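PDB 1C2R: cytochrome C2 from Rhodobacter capsulatus, which carries electrons through its covalently bound heme c, donating them to the oxidized bacteriochlorophyll of the photosynthetic apparatus in this purple bacterium. Local coordinates for residues K8-C13 and E105-Y110; G39-T44 and Y110-V115; K77-F82 and T94-K99. All coordinates share one frame; numbering follows the deposited sequence.

Interaction 1: K8-C13 and E105-Y110. With HEC (heme c), chain C.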
loop_
_atom_site.group_PDB
_atom_site.type_symbol
_atom_site.label_atom_id
_atom_site.label_comp_id
_atom_site.label_asym_id
_atom_site.label_seq_id
_atom_site.Cartn_x
_atom_site.Cartn_y
_atom_site.Cartn_z
ATOM N N LYS A 8 -2.861 14.651 -2.982
ATOM C CA LYS A 8 -3.139 15.074 -4.347
ATOM C C LYS A 8 -2.825 14.036 -5.402
ATOM O O LYS A 8 -3.485 13.920 -6.438
ATOM C CB LYS A 8 -2.207 16.223 -4.584
ATOM C CG LYS A 8 -2.890 17.557 -4.502
ATOM C CD LYS A 8 -1.958 18.653 -4.037
ATOM C CE LYS A 8 -2.654 19.979 -3.807
ATOM N NZ LYS A 8 -1.790 20.959 -3.133
ATOM N N GLU A 9 -1.746 13.304 -5.053
ATOM C CA GLU A 9 -1.063 12.204 -5.745
ATOM C C GLU A 9 -1.832 10.879 -5.578
ATOM O O GLU A 9 -1.704 9.964 -6.390
ATOM C CB GLU A 9 0.380 12.019 -5.144
ATOM C CG GLU A 9 1.439 13.119 -5.466
ATOM C CD GLU A 9 1.718 13.294 -6.939
ATOM O OE1 GLU A 9 1.198 12.609 -7.813
ATOM O OE2 GLU A 9 2.539 14.279 -7.191
ATOM N N PHE A 10 -2.632 10.801 -4.492
ATOM C CA PHE A 10 -3.447 9.634 -4.159
ATOM C C PHE A 10 -4.452 9.373 -5.288
ATOM O O PHE A 10 -5.170 8.366 -5.339
ATOM C CB PHE A 10 -4.093 9.759 -2.757
ATOM C CG PHE A 10 -4.579 8.412 -2.252
ATOM C CD1 PHE A 10 -3.738 7.457 -1.681
ATOM C CD2 PHE A 10 -5.926 8.066 -2.374
ATOM C CE1 PHE A 10 -4.247 6.224 -1.250
ATOM C CE2 PHE A 10 -6.462 6.844 -1.955
ATOM C CZ PHE A 10 -5.601 5.909 -1.390
ATOM N N ASN A 11 -4.457 10.331 -6.219
ATOM C CA ASN A 11 -5.317 10.258 -7.371
ATOM C C ASN A 11 -5.041 9.031 -8.236
ATOM O O ASN A 11 -5.926 8.567 -8.935
ATOM C CB ASN A 11 -5.553 11.584 -8.159
ATOM C CG ASN A 11 -4.358 12.244 -8.840
ATOM O OD1 ASN A 11 -4.474 13.374 -9.339
ATOM N ND2 ASN A 11 -3.222 11.556 -8.879
ATOM N N LYS A 12 -3.819 8.497 -8.178
ATOM C CA LYS A 12 -3.448 7.322 -8.942
ATOM C C LYS A 12 -3.842 6.065 -8.175
ATOM O O LYS A 12 -3.846 4.955 -8.702
ATOM C CB LYS A 12 -1.964 7.384 -9.232
ATOM C CG LYS A 12 -1.715 8.524 -10.212
ATOM C CD LYS A 12 -0.369 9.234 -10.109
ATOM C CE LYS A 12 -0.395 10.518 -9.279
ATOM N NZ LYS A 12 -0.945 11.687 -9.991
ATOM N N CYS A 13 -4.189 6.237 -6.915
ATOM C CA CYS A 13 -4.547 5.078 -6.131
ATOM C C CYS A 13 -6.013 4.848 -5.913
ATOM O O CYS A 13 -6.461 3.709 -5.753
ATOM C CB CYS A 13 -3.872 5.131 -4.756
ATOM S SG CYS A 13 -2.209 5.832 -4.779
ATOM N N GLU A 105 7.078 8.813 -1.759
ATOM C CA GLU A 105 7.322 9.333 -0.452
ATOM C C GLU A 105 6.275 10.269 0.081
ATOM O O GLU A 105 6.016 10.363 1.285
ATOM C CB GLU A 105 8.541 10.133 -0.655
ATOM C CG GLU A 105 9.658 9.749 0.252
ATOM C CD GLU A 105 10.817 10.556 -0.187
ATOM O OE1 GLU A 105 10.784 11.298 -1.161
ATOM O OE2 GLU A 105 11.854 10.415 0.586
ATOM N N ASP A 106 5.711 10.976 -0.860
ATOM C CA ASP A 106 4.688 11.933 -0.601
ATOM C C ASP A 106 3.415 11.196 -0.299
ATOM O O ASP A 106 2.727 11.480 0.678
ATOM C CB ASP A 106 4.473 12.819 -1.821
ATOM C CG ASP A 106 5.634 13.715 -2.109
ATOM O OD1 ASP A 106 5.723 14.352 -3.133
ATOM O OD2 ASP A 106 6.523 13.754 -1.142
ATOM N N VAL A 107 3.107 10.230 -1.163
ATOM C CA VAL A 107 1.923 9.433 -0.974
ATOM C C VAL A 107 2.097 8.649 0.334
ATOM O O VAL A 107 1.151 8.464 1.099
ATOM C CB VAL A 107 1.645 8.552 -2.186
ATOM C CG1 VAL A 107 0.686 7.426 -1.822
ATOM C CG2 VAL A 107 1.021 9.417 -3.269
ATOM N N ALA A 108 3.358 8.205 0.580
ATOM C CA ALA A 108 3.729 7.455 1.781
ATOM C C ALA A 108 3.445 8.296 3.010
ATOM O O ALA A 108 2.812 7.839 3.960
ATOM C CB ALA A 108 5.171 6.941 1.731
ATOM N N ALA A 109 3.900 9.543 2.974
ATOM C CA ALA A 109 3.678 10.451 4.079
ATOM C C ALA A 109 2.199 10.730 4.295
ATOM O O ALA A 109 1.728 10.803 5.423
ATOM C CB ALA A 109 4.418 11.758 3.870
ATOM N N TYR A 110 1.473 10.902 3.227
ATOM C CA TYR A 110 0.069 11.171 3.325
ATOM C C TYR A 110 -0.618 10.040 4.083
ATOM O O TYR A 110 -1.369 10.201 5.059
ATOM C CB TYR A 110 -0.408 11.210 1.890
ATOM C CG TYR A 110 -1.871 11.186 1.805
ATOM C CD1 TYR A 110 -2.631 12.107 2.519
ATOM C CD2 TYR A 110 -2.529 10.250 1.015
ATOM C CE1 TYR A 110 -4.025 12.104 2.449
ATOM C CE2 TYR A 110 -3.923 10.231 0.931
ATOM C CZ TYR A 110 -4.671 11.161 1.651
ATOM O OH TYR A 110 -6.039 11.143 1.573
HETATM FE FE HEC C . -2.223 -0.768 -4.473
HETATM C CHA HEC C . -1.828 -3.436 -2.578
HETATM C CHB HEC C . -0.359 1.034 -2.293
HETATM C CHC HEC C . -2.619 1.947 -6.392
HETATM C CHD HEC C . -4.063 -2.490 -6.594
HETATM N NA HEC C . -1.301 -1.128 -2.810
HETATM C C1A HEC C . -1.234 -2.329 -2.182
HETATM C C2A HEC C . -0.460 -2.221 -0.968
HETATM C C3A HEC C . -0.031 -0.978 -0.852
HETATM C C4A HEC C . -0.544 -0.281 -1.988
HETATM C CMA HEC C . 0.822 -0.379 0.239
HETATM C CAA HEC C . -0.188 -3.362 -0.028
HETATM C CBA HEC C . -1.332 -3.458 0.972
HETATM C CGA HEC C . -1.217 -4.450 2.161
HETATM O O1A HEC C . -0.157 -5.004 2.232
HETATM O O2A HEC C . -2.089 -4.614 2.962
HETATM N NB HEC C . -1.632 1.080 -4.391
HETATM C C1B HEC C . -0.872 1.626 -3.384
HETATM C C2B HEC C . -0.684 3.001 -3.680
HETATM C C3B HEC C . -1.326 3.215 -4.796
HETATM C C4B HEC C . -1.904 2.034 -5.247
HETATM C CMB HEC C . 0.146 3.973 -2.812
HETATM C CAB HEC C . -1.365 4.455 -5.535
HETATM C CBB HEC C . -0.174 5.205 -5.984
HETATM N NC HEC C . -3.132 -0.330 -6.138
HETATM C C1C HEC C . -3.210 0.856 -6.856
HETATM C C2C HEC C . -3.980 0.758 -8.062
HETATM C C3C HEC C . -4.380 -0.497 -8.098
HETATM C C4C HEC C . -3.846 -1.185 -6.920
HETATM C CMC HEC C . -4.247 1.902 -9.037
HETATM C CAC HEC C . -5.218 -1.157 -9.139
HETATM C CBC HEC C . -4.899 -1.295 -10.596
HETATM N ND HEC C . -2.818 -2.639 -4.551
HETATM C C1D HEC C . -3.630 -3.182 -5.511
HETATM C C2D HEC C . -3.845 -4.607 -5.179
HETATM C C3D HEC C . -3.226 -4.824 -4.039
HETATM C C4D HEC C . -2.588 -3.611 -3.678
HETATM C CMD HEC C . -4.644 -5.595 -5.990
HETATM C CAD HEC C . -3.112 -6.136 -3.343
HETATM C CBD HEC C . -1.703 -6.673 -3.709
HETATM C CGD HEC C . -1.514 -8.140 -3.956
HETATM O O1D HEC C . -0.583 -8.628 -4.561
HETATM O O2D HEC C . -2.388 -8.870 -3.442
#
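Phe10, in the 3-10 segment that continues from the N-terminal helix, packs against Val107 and Tyr110 of the C-terminal helix 104-113, the pairing of terminal helices that is a hallmark of the cytochrome c fold. Its side chain can be followed outward. CB lies 3.7 Å from Tyr110 CE2, and CG stands just as near the same atom. Because CG is anti to the backbone N (chi1 -163°), the ring is carried toward helix 104-113; one ortho carbon, CD1, still meets Tyr110 CE2, and Val107 CG1 sits by that edge, near the ring plane. Farther out, Phe10 CE1 reaches Leu111 CD2, one turn along from Val107, while Leu37 and Val28 add contacts from outside the two segments. The two rings form an offset edge-to-face pair, the edge of Tyr110 directed at the face of Phe10, with centroids 5.7 Å apart and planes at 62°. Replacing Tyr110 by an alanine would remove this edge and would probably open a gap beside CB and CG of Phe10, leaving its ring less firmly fixed. Val107 divides its two methyls: CG2 is pressed to 3.3 Å from Glu9 CB, whereas CG1, on the other branch, lies 3.6 Å from the heme methyl CMB. The carboxylate of Glu9 forms a salt bridge within its own segment, Glu9 OE1 to Lys12 NZ at 3.2 Å. No hydrogen bond crosses between the segments, in keeping with a buried, apolar interface. Three residues on from Phe10 comes the first cysteine of the CXXCH heme-attachment motif: Cys13 CB lies over one face of the Phe10 ring, toward its rim, and Cys13 SG closes the thioether to heme CAB at 1.8 Å, with Val107 CG1 4.4 Å from the same sulfur.

Interaction 2: G39-T44 and Y110-V115. With HEC (heme c), chain C.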
loop_
_atom_site.group_PDB
_atom_site.type_symbol
_atom_site.label_atom_id
_atom_site.label_comp_id
_atom_site.label_asym_id
_atom_site.label_seq_id
_atom_site.Cartn_x
_atom_site.Cartn_y
_atom_site.Cartn_z
ATOM N N GLY A 39 -4.481 3.138 7.806
ATOM C CA GLY A 39 -3.612 2.360 8.736
ATOM C C GLY A 39 -2.594 1.329 8.191
ATOM O O GLY A 39 -2.082 0.508 8.952
ATOM N N VAL A 40 -2.297 1.377 6.916
ATOM C CA VAL A 40 -1.364 0.466 6.301
ATOM C C VAL A 40 0.053 0.609 6.850
ATOM O O VAL A 40 0.801 -0.366 6.943
ATOM C CB VAL A 40 -1.480 0.636 4.799
ATOM C CG1 VAL A 40 -1.016 2.023 4.374
ATOM C CG2 VAL A 40 -0.711 -0.440 4.064
ATOM N N VAL A 41 0.409 1.830 7.226
ATOM C CA VAL A 41 1.724 2.067 7.778
ATOM C C VAL A 41 1.810 1.447 9.166
ATOM O O VAL A 41 1.201 1.928 10.112
ATOM C CB VAL A 41 2.087 3.552 7.860
ATOM C CG1 VAL A 41 3.536 3.698 8.299
ATOM C CG2 VAL A 41 1.892 4.238 6.514
ATOM N N GLY A 42 2.549 0.384 9.307
ATOM C CA GLY A 42 2.640 -0.208 10.614
ATOM C C GLY A 42 1.962 -1.525 10.630
ATOM O O GLY A 42 2.090 -2.306 11.565
ATOM N N ARG A 43 1.261 -1.775 9.575
ATOM C CA ARG A 43 0.551 -2.991 9.438
ATOM C C ARG A 43 1.347 -4.079 8.739
ATOM O O ARG A 43 2.055 -3.828 7.767
ATOM C CB ARG A 43 -0.674 -2.646 8.618
ATOM C CG ARG A 43 -1.652 -3.786 8.433
ATOM C CD ARG A 43 -3.008 -3.334 7.888
ATOM N NE ARG A 43 -3.122 -3.391 6.428
ATOM C CZ ARG A 43 -3.863 -2.532 5.730
ATOM N NH1 ARG A 43 -4.545 -1.560 6.325
ATOM N NH2 ARG A 43 -3.923 -2.644 4.406
ATOM N N THR A 44 1.200 -5.298 9.221
ATOM C CA THR A 44 1.865 -6.421 8.622
ATOM C C THR A 44 1.279 -6.597 7.240
ATOM O O THR A 44 0.061 -6.592 7.069
ATOM C CB THR A 44 1.535 -7.668 9.430
ATOM O OG1 THR A 44 1.977 -7.514 10.761
ATOM C CG2 THR A 44 2.174 -8.891 8.796
ATOM N N TYR A 110 1.473 10.902 3.227
ATOM C CA TYR A 110 0.069 11.171 3.325
ATOM C C TYR A 110 -0.618 10.040 4.083
ATOM O O TYR A 110 -1.369 10.201 5.059
ATOM C CB TYR A 110 -0.408 11.210 1.890
ATOM C CG TYR A 110 -1.871 11.186 1.805
ATOM C CD1 TYR A 110 -2.631 12.107 2.519
ATOM C CD2 TYR A 110 -2.529 10.250 1.015
ATOM C CE1 TYR A 110 -4.025 12.104 2.449
ATOM C CE2 TYR A 110 -3.923 10.231 0.931
ATOM C CZ TYR A 110 -4.671 11.161 1.651
ATOM O OH TYR A 110 -6.039 11.143 1.573
ATOM N N LEU A 111 -0.327 8.876 3.616
ATOM C CA LEU A 111 -0.896 7.732 4.236
ATOM C C LEU A 111 -0.601 7.691 5.746
ATOM O O LEU A 111 -1.437 7.253 6.535
ATOM C CB LEU A 111 -0.400 6.433 3.572
ATOM C CG LEU A 111 -0.940 6.163 2.157
ATOM C CD1 LEU A 111 -0.216 4.960 1.556
ATOM C CD2 LEU A 111 -2.445 5.902 2.186
ATOM N N ALA A 112 0.589 8.133 6.156
ATOM C CA ALA A 112 0.920 8.100 7.575
ATOM C C ALA A 112 0.080 9.058 8.370
ATOM O O ALA A 112 -0.328 8.805 9.507
ATOM C CB ALA A 112 2.397 8.402 7.794
ATOM N N SER A 113 -0.149 10.164 7.709
ATOM C CA SER A 113 -0.880 11.311 8.180
ATOM C C SER A 113 -2.348 11.143 8.503
ATOM O O SER A 113 -2.870 11.708 9.465
ATOM C CB SER A 113 -0.698 12.454 7.197
ATOM O OG SER A 113 -1.849 12.591 6.386
ATOM N N VAL A 114 -2.971 10.381 7.669
ATOM C CA VAL A 114 -4.357 10.050 7.658
ATOM C C VAL A 114 -5.000 9.505 8.913
ATOM O O VAL A 114 -6.208 9.646 9.113
ATOM C CB VAL A 114 -4.570 9.191 6.446
ATOM C CG1 VAL A 114 -5.480 8.018 6.748
ATOM C CG2 VAL A 114 -5.182 10.062 5.369
ATOM N N VAL A 115 -4.205 8.894 9.747
ATOM C CA VAL A 115 -4.704 8.323 10.960
ATOM C C VAL A 115 -4.580 9.289 12.213
ATOM O O VAL A 115 -4.848 8.857 13.341
ATOM C CB VAL A 115 -4.068 6.918 11.128
ATOM C CG1 VAL A 115 -4.569 5.929 10.072
ATOM C CG2 VAL A 115 -2.558 7.039 10.987
HETATM FE FE HEC C . -2.223 -0.768 -4.473
HETATM C CHA HEC C . -1.828 -3.436 -2.578
HETATM C CHB HEC C . -0.359 1.034 -2.293
HETATM C CHC HEC C . -2.619 1.947 -6.392
HETATM C CHD HEC C . -4.063 -2.490 -6.594
HETATM N NA HEC C . -1.301 -1.128 -2.810
HETATM C C1A HEC C . -1.234 -2.329 -2.182
HETATM C C2A HEC C . -0.460 -2.221 -0.968
HETATM C C3A HEC C . -0.031 -0.978 -0.852
HETATM C C4A HEC C . -0.544 -0.281 -1.988
HETATM C CMA HEC C . 0.822 -0.379 0.239
HETATM C CAA HEC C . -0.188 -3.362 -0.028
HETATM C CBA HEC C . -1.332 -3.458 0.972
HETATM C CGA HEC C . -1.217 -4.450 2.161
HETATM O O1A HEC C . -0.157 -5.004 2.232
HETATM O O2A HEC C . -2.089 -4.614 2.962
HETATM N NB HEC C . -1.632 1.080 -4.391
HETATM C C1B HEC C . -0.872 1.626 -3.384
HETATM C C2B HEC C . -0.684 3.001 -3.680
HETATM C C3B HEC C . -1.326 3.215 -4.796
HETATM C C4B HEC C . -1.904 2.034 -5.247
HETATM C CMB HEC C . 0.146 3.973 -2.812
HETATM C CAB HEC C . -1.365 4.455 -5.535
HETATM C CBB HEC C . -0.174 5.205 -5.984
HETATM N NC HEC C . -3.132 -0.330 -6.138
HETATM C C1C HEC C . -3.210 0.856 -6.856
HETATM C C2C HEC C . -3.980 0.758 -8.062
HETATM C C3C HEC C . -4.380 -0.497 -8.098
HETATM C C4C HEC C . -3.846 -1.185 -6.920
HETATM C CMC HEC C . -4.247 1.902 -9.037
HETATM C CAC HEC C . -5.218 -1.157 -9.139
HETATM C CBC HEC C . -4.899 -1.295 -10.596
HETATM N ND HEC C . -2.818 -2.639 -4.551
HETATM C C1D HEC C . -3.630 -3.182 -5.511
HETATM C C2D HEC C . -3.845 -4.607 -5.179
HETATM C C3D HEC C . -3.226 -4.824 -4.039
HETATM C C4D HEC C . -2.588 -3.611 -3.678
HETATM C CMD HEC C . -4.644 -5.595 -5.990
HETATM C CAD HEC C . -3.112 -6.136 -3.343
HETATM C CBD HEC C . -1.703 -6.673 -3.709
HETATM C CGD HEC C . -1.514 -8.140 -3.956
HETATM O O1D HEC C . -0.583 -8.628 -4.561
HETATM O O2D HEC C . -2.388 -8.870 -3.442
HETATM O O HOH W 1 -1.142 4.319 8.014
#
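A type II beta turn from Val40 to Arg43, in the loop between strand 26-28 and helix 55-62, sets Val40 and Val41 against Leu111 and Ala112 of the C-terminal helix. The turn is closed by Arg43 N to Val40 O at 3.0 Å, with Gly42 adopting a positive phi (112°) at which a CB would collide with the preceding carbonyl. Val40 CG1 meets Leu111 CD1 at 4.1 Å; Val41 CG2 lies over the helix backbone, 4.1 Å from Ala112 CA. Farther along, Val115 CG1 touches Gly39 N. One water joins the backbones, accepting from Val41 N at 3.0 Å and donating to Leu111 O at 3.3 Å. On the heme side, Arg43 bends at chi3 (93°), and its NH2 gives an almost straight bond (170°) to propionate O2A at 3.1 Å, the oxygen lying at the guanidinium edge, in plane, while Val40 CA lies above one face toward the rim. Arg43 NH2 also donates to Asn36 O, which helps to fix the group's rotation. With no direct hydrogen bond between the segments, turn and helix are held by methyl packing and a single water, and the arginine's charge probably offsets that of the propionate.

Interaction 3: K77-F82 and T94-K99. With HEC (heme c), chain C.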
loop_
_atom_site.group_PDB
_atom_site.type_symbol
_atom_site.label_atom_id
_atom_site.label_comp_id
_atom_site.label_asym_id
_atom_site.label_seq_id
_atom_site.Cartn_x
_atom_site.Cartn_y
_atom_site.Cartn_z
ATOM N N LYS A 77 6.624 2.214 -6.537
ATOM C CA LYS A 77 7.322 2.467 -7.789
ATOM C C LYS A 77 7.382 1.210 -8.688
ATOM O O LYS A 77 7.332 1.319 -9.908
ATOM C CB LYS A 77 8.747 2.906 -7.489
ATOM C CG LYS A 77 8.907 4.364 -7.073
ATOM C CD LYS A 77 10.360 4.685 -6.686
ATOM C CE LYS A 77 10.552 5.884 -5.731
ATOM N NZ LYS A 77 11.416 5.621 -4.550
ATOM N N ASP A 78 7.512 0.018 -8.066
ATOM C CA ASP A 78 7.586 -1.301 -8.747
ATOM C C ASP A 78 7.308 -2.387 -7.731
ATOM O O ASP A 78 8.198 -2.948 -7.087
ATOM C CB ASP A 78 8.925 -1.543 -9.491
ATOM C CG ASP A 78 8.960 -2.701 -10.479
ATOM O OD1 ASP A 78 9.652 -2.680 -11.484
ATOM O OD2 ASP A 78 8.213 -3.720 -10.133
ATOM N N PRO A 79 6.058 -2.660 -7.584
ATOM C CA PRO A 79 5.633 -3.645 -6.638
ATOM C C PRO A 79 6.242 -5.010 -6.750
ATOM O O PRO A 79 6.658 -5.617 -5.759
ATOM C CB PRO A 79 4.124 -3.723 -6.802
ATOM C CG PRO A 79 3.680 -2.430 -7.485
ATOM C CD PRO A 79 4.940 -1.765 -8.003
ATOM N N GLY A 80 6.268 -5.499 -7.951
ATOM C CA GLY A 80 6.804 -6.809 -8.176
ATOM C C GLY A 80 8.287 -6.915 -7.905
ATOM O O GLY A 80 8.797 -7.953 -7.475
ATOM N N ALA A 81 8.992 -5.871 -8.170
ATOM C CA ALA A 81 10.380 -5.982 -7.917
ATOM C C ALA A 81 10.577 -5.895 -6.468
ATOM O O ALA A 81 11.488 -6.489 -5.885
ATOM C CB ALA A 81 11.105 -4.836 -8.550
ATOM N N PHE A 82 9.714 -5.120 -5.881
ATOM C CA PHE A 82 9.839 -4.977 -4.499
ATOM C C PHE A 82 9.820 -6.338 -3.868
ATOM O O PHE A 82 10.705 -6.717 -3.110
ATOM C CB PHE A 82 8.771 -4.059 -3.912
ATOM C CG PHE A 82 8.953 -3.899 -2.433
ATOM C CD1 PHE A 82 9.831 -2.958 -1.908
ATOM C CD2 PHE A 82 8.279 -4.694 -1.506
ATOM C CE1 PHE A 82 10.018 -2.809 -0.530
ATOM C CE2 PHE A 82 8.444 -4.564 -0.122
ATOM C CZ PHE A 82 9.328 -3.611 0.379
ATOM N N THR A 94 3.021 -9.922 -8.235
ATOM C CA THR A 94 2.246 -8.907 -7.559
ATOM C C THR A 94 0.869 -8.884 -8.117
ATOM O O THR A 94 0.622 -9.130 -9.308
ATOM C CB THR A 94 2.838 -7.486 -7.654
ATOM O OG1 THR A 94 2.145 -6.604 -6.777
ATOM C CG2 THR A 94 2.655 -7.002 -9.083
ATOM N N GLY A 95 -0.026 -8.578 -7.238
ATOM C CA GLY A 95 -1.381 -8.493 -7.627
ATOM C C GLY A 95 -1.690 -7.042 -7.952
ATOM O O GLY A 95 -2.721 -6.731 -8.536
ATOM N N MET A 96 -0.785 -6.139 -7.556
ATOM C CA MET A 96 -0.973 -4.719 -7.811
ATOM C C MET A 96 -0.458 -4.370 -9.186
ATOM O O MET A 96 0.747 -4.343 -9.424
ATOM C CB MET A 96 -0.341 -3.841 -6.729
ATOM C CG MET A 96 -0.602 -2.368 -6.943
ATOM S SD MET A 96 -0.283 -1.417 -5.440
ATOM C CE MET A 96 0.590 0.008 -6.122
ATOM N N ALA A 97 -1.377 -4.111 -10.098
ATOM C CA ALA A 97 -1.007 -3.799 -11.463
ATOM C C ALA A 97 -0.782 -2.338 -11.814
ATOM O O ALA A 97 -1.411 -1.827 -12.749
ATOM C CB ALA A 97 -2.005 -4.425 -12.409
ATOM N N PHE A 98 0.119 -1.685 -11.087
ATOM C CA PHE A 98 0.425 -0.300 -11.326
ATOM C C PHE A 98 1.770 0.039 -10.758
ATOM O O PHE A 98 2.153 -0.456 -9.705
ATOM C CB PHE A 98 -0.654 0.572 -10.698
ATOM C CG PHE A 98 -0.424 2.040 -10.835
ATOM C CD1 PHE A 98 -0.633 2.688 -12.050
ATOM C CD2 PHE A 98 -0.025 2.786 -9.727
ATOM C CE1 PHE A 98 -0.427 4.062 -12.146
ATOM C CE2 PHE A 98 0.183 4.161 -9.803
ATOM C CZ PHE A 98 -0.024 4.794 -11.027
ATOM N N LYS A 99 2.484 0.871 -11.453
ATOM C CA LYS A 99 3.766 1.276 -10.989
ATOM C C LYS A 99 3.665 2.767 -10.990
ATOM O O LYS A 99 3.265 3.356 -11.987
ATOM C CB LYS A 99 4.883 0.758 -11.872
ATOM C CG LYS A 99 4.863 -0.757 -12.005
ATOM C CD LYS A 99 5.804 -1.249 -13.114
ATOM C CE LYS A 99 6.693 -2.451 -12.744
ATOM N NZ LYS A 99 7.347 -3.078 -13.911
HETATM FE FE HEC C . -2.223 -0.768 -4.473
HETATM C CHA HEC C . -1.828 -3.436 -2.578
HETATM C CHB HEC C . -0.359 1.034 -2.293
HETATM C CHC HEC C . -2.619 1.947 -6.392
HETATM C CHD HEC C . -4.063 -2.490 -6.594
HETATM N NA HEC C . -1.301 -1.128 -2.810
HETATM C C1A HEC C . -1.234 -2.329 -2.182
HETATM C C2A HEC C . -0.460 -2.221 -0.968
HETATM C C3A HEC C . -0.031 -0.978 -0.852
HETATM C C4A HEC C . -0.544 -0.281 -1.988
HETATM C CMA HEC C . 0.822 -0.379 0.239
HETATM C CAA HEC C . -0.188 -3.362 -0.028
HETATM C CBA HEC C . -1.332 -3.458 0.972
HETATM C CGA HEC C . -1.217 -4.450 2.161
HETATM O O1A HEC C . -0.157 -5.004 2.232
HETATM O O2A HEC C . -2.089 -4.614 2.962
HETATM N NB HEC C . -1.632 1.080 -4.391
HETATM C C1B HEC C . -0.872 1.626 -3.384
HETATM C C2B HEC C . -0.684 3.001 -3.680
HETATM C C3B HEC C . -1.326 3.215 -4.796
HETATM C C4B HEC C . -1.904 2.034 -5.247
HETATM C CMB HEC C . 0.146 3.973 -2.812
HETATM C CAB HEC C . -1.365 4.455 -5.535
HETATM C CBB HEC C . -0.174 5.205 -5.984
HETATM N NC HEC C . -3.132 -0.330 -6.138
HETATM C C1C HEC C . -3.210 0.856 -6.856
HETATM C C2C HEC C . -3.980 0.758 -8.062
HETATM C C3C HEC C . -4.380 -0.497 -8.098
HETATM C C4C HEC C . -3.846 -1.185 -6.920
HETATM C CMC HEC C . -4.247 1.902 -9.037
HETATM C CAC HEC C . -5.218 -1.157 -9.139
HETATM C CBC HEC C . -4.899 -1.295 -10.596
HETATM N ND HEC C . -2.818 -2.639 -4.551
HETATM C C1D HEC C . -3.630 -3.182 -5.511
HETATM C C2D HEC C . -3.845 -4.607 -5.179
HETATM C C3D HEC C . -3.226 -4.824 -4.039
HETATM C C4D HEC C . -2.588 -3.611 -3.678
HETATM C CMD HEC C . -4.644 -5.595 -5.990
HETATM C CAD HEC C . -3.112 -6.136 -3.343
HETATM C CBD HEC C . -1.703 -6.673 -3.709
HETATM C CGD HEC C . -1.514 -8.140 -3.956
HETATM O O1D HEC C . -0.583 -8.628 -4.561
HETATM O O2D HEC C . -2.388 -8.870 -3.442
#
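With CG anti to the backbone N (chi1 -177°) and a bend at chi3 (137°), Met96 brings CE to 4.2 Å from Pro79 CG, while Asp78, its CG also anti to the backbone N (chi1 -166°), lies alongside Lys99, both pointing the same way. Asp78 OD1 and Lys99 NZ form a salt bridge at 3.4 Å. Asp78 is the N-cap of helix 79-87: its OD2 accepts from Ala81 N at 3.0 Å, met from well above the carboxylate plane. Pro79, the first residue of that helix, presses CG to 3.3 Å from Phe98 O and CB to 3.5 Å from Thr94 OG1. This is the methionine loop of the cytochrome c fold, supplying the sixth ligand of the heme iron: Met96 SD binds the iron at 2.3 Å, with His17 NE2 as the other axial ligand. Just before the ligand the chain makes an ST turn, Thr94 OG1 accepting from Met96 N at 3.1 Å. Between them, Gly95 N donates to heme propionate O1D at 2.7 Å, and a side chain at Gly95 would run into that oxygen. Farther along the loop, Phe98 CE2 packs against CBB, the terminal carbon of the heme arm that carries the Cys13 thioether.

Overall arrangement
All three interactions touch the heme. Interactions 1 and 2 share helix 104-113, with Tyr110 common to both, and their centres are about 12 Å apart; their segments alternate along the chain, so the two loops they close cross. Interaction 3 is nested inside both of those loops, formed by helix 79-87 and the loop leading to helix 104-113. It lies about 16 Å from interaction 1, centre to centre, meeting it where Lys12 CB packs on Phe98 CZ at 3.7 Å, and about 19 Å from the centre of interaction 2, on the opposite side of the chain's centre. Segments distant in sequence thus meet at one cofactor: interaction 1 at a thioether, interaction 2 at one propionate, interaction 3 at the other propionate and the iron.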